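Local atomic coordinates of L-Ala-D/L-Glu Epimerase (Escherichia coli, PDB entry 1JPD), a protein that belongs to the mandelate racemase/muconate lactonizing enzyme family of the enolase superfamily, pairing an N-terminal domain with a TIM-barrel-like C-terminal domain. Residues P224-E229 against Y244-I249; F272-G277 against P294-A299. All blocks are in the same frame, centred on the assembly; numbering follows the deposited sequence.

Interaction 1. Residues P224-E229 against Y244-I249; sequences PICADE and YEMVNI
Ala227 presses its methyl group onto one face of the Tyr244 ring, CB sitting 3.6 Å from the ring centroid and 15° off the ring normal, a CH-pi contact. The same ring turns its edge to the carbonyl oxygen of Ile225, and its CD2 also meets CG2 of Ile225, whose side chain crosses it at about a right angle. The hydroxyl at the far end of the ring is hydrogen-bonded to Asp213. On the other face of the sheet Cys226 and Met246 pack closely against each other, SG of Cys226 lying 3.4 Å from CG of Met246, and both reach Met203 of strand 203-205. The backbones beneath are neighbouring parallel strands of the TIM barrel, joined as a beta-alpha-beta unit through helix 237-240. Ala227 N bonds Met246 O at 2.7 Å, and Asn248 N bonds Ala227 O at 2.7 Å. At the C-terminal end of the pair, the Asp228 carboxylate and Asn248 amide lie stacked with planes 10° apart; their polar ends are held beyond the pair, OD1 by Lys253 and ND2 by Glu205. The opposite end is more open to solvent, Pro224 and Glu245 being partly exposed. There Glu245, bent at its second torsion (chi2 77°), folds back so that OE2 accepts a hydrogen bond from Ile225 N at 2.8 Å while also bonding His221. Ile225 O receives Glu245 N at 2.9 Å and, more weakly, Met246 N at 3.3 Å. Pro224 lies more loosely along Glu245, CB to CB 4.2 Å.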
loop_
_atom_site.group_PDB
_atom_site.type_symbol
_atom_site.label_atom_id
_atom_site.label_comp_id
_atom_site.label_asym_id
_atom_site.label_seq_id
_atom_site.Cartn_x
_atom_site.Cartn_y
_atom_site.Cartn_z
ATOM N N PRO A 224 0.350 16.859 8.706
ATOM C CA PRO A 224 0.834 15.510 8.994
ATOM C C PRO A 224 1.801 15.086 7.891
ATOM O O PRO A 224 1.572 15.378 6.708
ATOM C CB PRO A 224 -0.445 14.672 8.984
ATOM C CG PRO A 224 -1.535 15.672 9.307
ATOM C CD PRO A 224 -1.109 16.874 8.513
ATOM N N ILE A 225 2.886 14.420 8.275
ATOM C CA ILE A 225 3.867 13.945 7.307
ATOM C C ILE A 225 3.922 12.424 7.434
ATOM O O ILE A 225 4.175 11.891 8.516
ATOM C CB ILE A 225 5.256 14.603 7.552
ATOM C CG1 ILE A 225 5.139 16.121 7.355
ATOM C CG2 ILE A 225 6.291 14.033 6.585
ATOM C CD1 ILE A 225 6.463 16.869 7.330
ATOM N N CYS A 226 3.669 11.728 6.327
ATOM C CA CYS A 226 3.620 10.257 6.323
ATOM C C CYS A 226 4.860 9.497 5.873
ATOM O O CYS A 226 5.528 9.871 4.909
ATOM C CB CYS A 226 2.435 9.780 5.471
ATOM S SG CYS A 226 2.025 8.028 5.669
ATOM N N ALA A 227 5.142 8.404 6.574
ATOM C CA ALA A 227 6.278 7.553 6.252
ATOM C C ALA A 227 5.813 6.480 5.278
ATOM O O ALA A 227 4.755 5.870 5.472
ATOM C CB ALA A 227 6.826 6.900 7.518
ATOM N N ASP A 228 6.600 6.268 4.224
ATOM C CA ASP A 228 6.293 5.259 3.218
ATOM C C ASP A 228 7.475 4.299 3.140
ATOM O O ASP A 228 7.444 3.221 3.727
ATOM C CB ASP A 228 6.060 5.913 1.856
ATOM C CG ASP A 228 5.548 4.929 0.811
ATOM O OD1 ASP A 228 5.357 3.737 1.147
ATOM O OD2 ASP A 228 5.334 5.360 -0.346
ATOM N N GLU A 229 8.522 4.693 2.420
ATOM C CA GLU A 229 9.697 3.841 2.313
ATOM C C GLU A 229 10.331 3.656 3.688
ATOM O O GLU A 229 10.948 2.635 3.946
ATOM C CB GLU A 229 10.727 4.424 1.329
ATOM C CG GLU A 229 10.359 4.251 -0.151
ATOM C CD GLU A 229 9.324 5.267 -0.638
ATOM O OE1 GLU A 229 8.613 5.866 0.206
ATOM O OE2 GLU A 229 9.210 5.462 -1.869
ATOM N N TYR A 244 7.619 11.399 11.817
ATOM C CA TYR A 244 6.382 11.256 11.064
ATOM C C TYR A 244 5.122 11.177 11.944
ATOM O O TYR A 244 5.151 10.660 13.064
ATOM C CB TYR A 244 6.449 9.996 10.183
ATOM C CG TYR A 244 7.599 9.957 9.196
ATOM C CD1 TYR A 244 8.852 9.466 9.562
ATOM C CD2 TYR A 244 7.432 10.414 7.898
ATOM C CE1 TYR A 244 9.911 9.432 8.651
ATOM C CE2 TYR A 244 8.482 10.386 6.983
ATOM C CZ TYR A 244 9.716 9.895 7.361
ATOM O OH TYR A 244 10.743 9.876 6.444
ATOM N N GLU A 245 4.010 11.681 11.421
ATOM C CA GLU A 245 2.753 11.636 12.144
ATOM C C GLU A 245 1.947 10.435 11.676
ATOM O O GLU A 245 1.128 9.897 12.422
ATOM C CB GLU A 245 1.943 12.912 11.900
ATOM C CG GLU A 245 2.410 14.105 12.703
ATOM C CD GLU A 245 3.658 14.757 12.143
ATOM O OE1 GLU A 245 4.438 15.310 12.947
ATOM O OE2 GLU A 245 3.851 14.735 10.904
ATOM N N MET A 246 2.204 10.005 10.440
ATOM C CA MET A 246 1.481 8.883 9.830
ATOM C C MET A 246 2.409 7.846 9.185
ATOM O O MET A 246 3.524 8.170 8.771
ATOM C CB MET A 246 0.522 9.438 8.767
ATOM C CG MET A 246 -0.381 8.427 8.085
ATOM S SD MET A 246 -1.356 9.251 6.792
ATOM C CE MET A 246 -2.410 10.316 7.820
ATOM N N VAL A 247 1.945 6.601 9.105
ATOM C CA VAL A 247 2.719 5.536 8.476
ATOM C C VAL A 247 1.879 4.939 7.357
ATOM O O VAL A 247 0.674 4.762 7.513
ATOM C CB VAL A 247 3.084 4.406 9.475
ATOM C CG1 VAL A 247 3.933 4.958 10.604
ATOM C CG2 VAL A 247 1.824 3.763 10.026
ATOM N N ASN A 248 2.505 4.654 6.221
ATOM C CA ASN A 248 1.798 4.060 5.089
ATOM C C ASN A 248 2.020 2.545 5.147
ATOM O O ASN A 248 3.124 2.062 4.889
ATOM C CB ASN A 248 2.353 4.624 3.778
ATOM C CG ASN A 248 1.636 4.084 2.553
ATOM O OD1 ASN A 248 1.331 2.895 2.472
ATOM N ND2 ASN A 248 1.384 4.952 1.584
ATOM N N ILE A 249 0.978 1.801 5.498
ATOM C CA ILE A 249 1.066 0.343 5.598
ATOM C C ILE A 249 0.838 -0.352 4.256
ATOM O O ILE A 249 -0.153 -0.092 3.576
ATOM C CB ILE A 249 0.015 -0.217 6.597
ATOM C CG1 ILE A 249 0.262 0.356 7.993
ATOM C CG2 ILE A 249 0.080 -1.745 6.626
ATOM C CD1 ILE A 249 -0.851 0.047 8.987
#

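Interaction 2. Residues F272-G277 against P294-A299; sequences FSLMLG and PQVSFA
The last beta-alpha-beta unit of the TIM barrel runs from strand 273-276 through helix 283-289 to the short, weakly bonded strand 298-299, and the contact joins its two strands in parallel. Two backbone bonds hold them: Ser297 N reaches Leu274 O at 2.9 Å, tilted 33° out of the carbonyl plane, and Leu276 N meets Phe298 O at 3.0 Å, nearly in line with the carbonyl. Val296 fills the angle between Leu274 and Leu276. Its first torsion (chi1 -59°) splits the two methyls between them, CG1 lying 3.7 Å from Leu274 CB and CG2 3.9 Å from Leu276 CB. Beyond CB, Leu274 reaches the backbone of the 3-10 turn, CD1 to Gln295 O, and it also touches Ala264 and Ala267 of helix 257-269. Met275 projects from the other face of its strand toward Met203, and its CG rests 3.9 Å from Phe298 CB, the two side chains crossing at a slant. Near the partly exposed start of the pairing a water bridges the segments, accepting from Leu274 N at 2.9 Å and hydrogen-bonded to Ser297 OG at 2.6 Å. Such an alternation, with the leucines turned to the helical layer and the methionine to the barrel interior, is typical of parallel strands in a TIM barrel.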
loop_
_atom_site.group_PDB
_atom_site.type_symbol
_atom_site.label_atom_id
_atom_site.label_comp_id
_atom_site.label_asym_id
_atom_site.label_seq_id
_atom_site.Cartn_x
_atom_site.Cartn_y
_atom_site.Cartn_z
ATOM N N PHE A 272 0.427 7.270 16.125
ATOM C CA PHE A 272 0.533 7.438 14.683
ATOM C C PHE A 272 -0.824 7.286 14.009
ATOM O O PHE A 272 -1.664 6.509 14.461
ATOM C CB PHE A 272 1.476 6.393 14.067
ATOM C CG PHE A 272 2.916 6.526 14.481
ATOM C CD1 PHE A 272 3.412 5.809 15.567
ATOM C CD2 PHE A 272 3.789 7.325 13.752
ATOM C CE1 PHE A 272 4.762 5.882 15.914
ATOM C CE2 PHE A 272 5.138 7.404 14.092
ATOM C CZ PHE A 272 5.627 6.680 15.175
ATOM N N SER A 273 -1.040 8.039 12.934
ATOM C CA SER A 273 -2.271 7.914 12.162
ATOM C C SER A 273 -1.913 6.880 11.088
ATOM O O SER A 273 -0.733 6.672 10.798
ATOM C CB SER A 273 -2.675 9.260 11.536
ATOM O OG SER A 273 -1.557 9.970 11.037
ATOM N N LEU A 274 -2.906 6.223 10.504
ATOM C CA LEU A 274 -2.608 5.198 9.511
ATOM C C LEU A 274 -3.102 5.484 8.110
ATOM O O LEU A 274 -4.062 6.220 7.902
ATOM C CB LEU A 274 -3.191 3.846 9.947
ATOM C CG LEU A 274 -2.928 3.317 11.357
ATOM C CD1 LEU A 274 -3.553 1.939 11.481
ATOM C CD2 LEU A 274 -1.432 3.264 11.633
ATOM N N MET A 275 -2.428 4.870 7.150
ATOM C CA MET A 275 -2.789 4.979 5.750
ATOM C C MET A 275 -2.583 3.574 5.192
ATOM O O MET A 275 -1.694 2.859 5.645
ATOM C CB MET A 275 -1.876 5.963 5.037
ATOM C CG MET A 275 -2.268 6.168 3.600
ATOM S SD MET A 275 -1.087 7.172 2.703
ATOM C CE MET A 275 -1.650 6.861 1.054
ATOM N N LEU A 276 -3.410 3.159 4.240
ATOM C CA LEU A 276 -3.264 1.833 3.652
ATOM C C LEU A 276 -2.851 2.003 2.200
ATOM O O LEU A 276 -3.563 2.638 1.424
ATOM C CB LEU A 276 -4.579 1.047 3.732
ATOM C CG LEU A 276 -4.583 -0.370 3.130
ATOM C CD1 LEU A 276 -3.621 -1.253 3.897
ATOM C CD2 LEU A 276 -5.987 -0.968 3.184
ATOM N N GLY A 277 -1.693 1.452 1.837
ATOM C CA GLY A 277 -1.215 1.563 0.468
ATOM C C GLY A 277 -1.170 0.230 -0.248
ATOM O O GLY A 277 -1.652 -0.782 0.257
ATOM N N PRO A 294 -11.153 -0.095 7.626
ATOM C CA PRO A 294 -11.831 0.652 8.690
ATOM C C PRO A 294 -10.896 1.319 9.700
ATOM O O PRO A 294 -11.345 2.114 10.524
ATOM C CB PRO A 294 -12.732 -0.404 9.330
ATOM C CG PRO A 294 -11.969 -1.660 9.124
ATOM C CD PRO A 294 -11.493 -1.525 7.696
ATOM N N GLN A 295 -9.603 1.017 9.634
ATOM C CA GLN A 295 -8.646 1.619 10.565
ATOM C C GLN A 295 -7.823 2.771 10.006
ATOM O O GLN A 295 -7.121 3.447 10.761
ATOM C CB GLN A 295 -7.656 0.579 11.085
ATOM C CG GLN A 295 -8.241 -0.462 11.989
ATOM C CD GLN A 295 -7.169 -1.239 12.712
ATOM O OE1 GLN A 295 -6.358 -0.665 13.441
ATOM N NE2 GLN A 295 -7.159 -2.553 12.519
ATOM N N VAL A 296 -7.910 3.013 8.703
ATOM C CA VAL A 296 -7.088 4.059 8.110
ATOM C C VAL A 296 -7.763 5.356 7.670
ATOM O O VAL A 296 -8.935 5.366 7.295
ATOM C CB VAL A 296 -6.290 3.477 6.924
ATOM C CG1 VAL A 296 -5.405 2.325 7.415
ATOM C CG2 VAL A 296 -7.239 2.984 5.850
ATOM N N SER A 297 -6.988 6.442 7.723
ATOM C CA SER A 297 -7.429 7.783 7.347
ATOM C C SER A 297 -7.539 7.925 5.833
ATOM O O SER A 297 -8.413 8.631 5.325
ATOM C CB SER A 297 -6.441 8.831 7.870
ATOM O OG SER A 297 -6.317 8.775 9.280
ATOM N N PHE A 298 -6.633 7.268 5.114
ATOM C CA PHE A 298 -6.642 7.305 3.657
ATOM C C PHE A 298 -6.407 5.909 3.117
ATOM O O PHE A 298 -5.662 5.131 3.703
ATOM C CB PHE A 298 -5.549 8.234 3.122
ATOM C CG PHE A 298 -5.633 9.633 3.648
ATOM C CD1 PHE A 298 -4.852 10.029 4.730
ATOM C CD2 PHE A 298 -6.518 10.550 3.087
ATOM C CE1 PHE A 298 -4.953 11.316 5.245
ATOM C CE2 PHE A 298 -6.625 11.837 3.596
ATOM C CZ PHE A 298 -5.843 12.221 4.677
ATOM N N ALA A 299 -7.056 5.594 2.004
ATOM C CA ALA A 299 -6.889 4.298 1.371
ATOM C C ALA A 299 -6.389 4.525 -0.049
ATOM O O ALA A 299 -7.050 5.190 -0.847
ATOM C CB ALA A 299 -8.209 3.545 1.340
HETATM O O HOH W 1 -5.734 6.780 10.840
#

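How the interactions relate
The centres of interaction 1 and interaction 2 lie about 10 Å apart. The contacts follow one another in the same barrel and share a border where strand 246-249 lies beside strand 273-276. Ile249 spans that border with both backbone polar atoms: its N lies 2.9 Å from Met275 O and its O 2.8 Å from Gly277 N, both probable hydrogen bonds. Together the four segments form a run of four neighbouring parallel strands, 225-227, 246-249, 273-276 and 298-299. Inside the barrel, Met246 and Met275 touch each other, linking the inner faces of the two contacts. Enolase-superfamily active sites lie at the C-terminal strand ends, where Asp228, Asn248 and Gly277 are found.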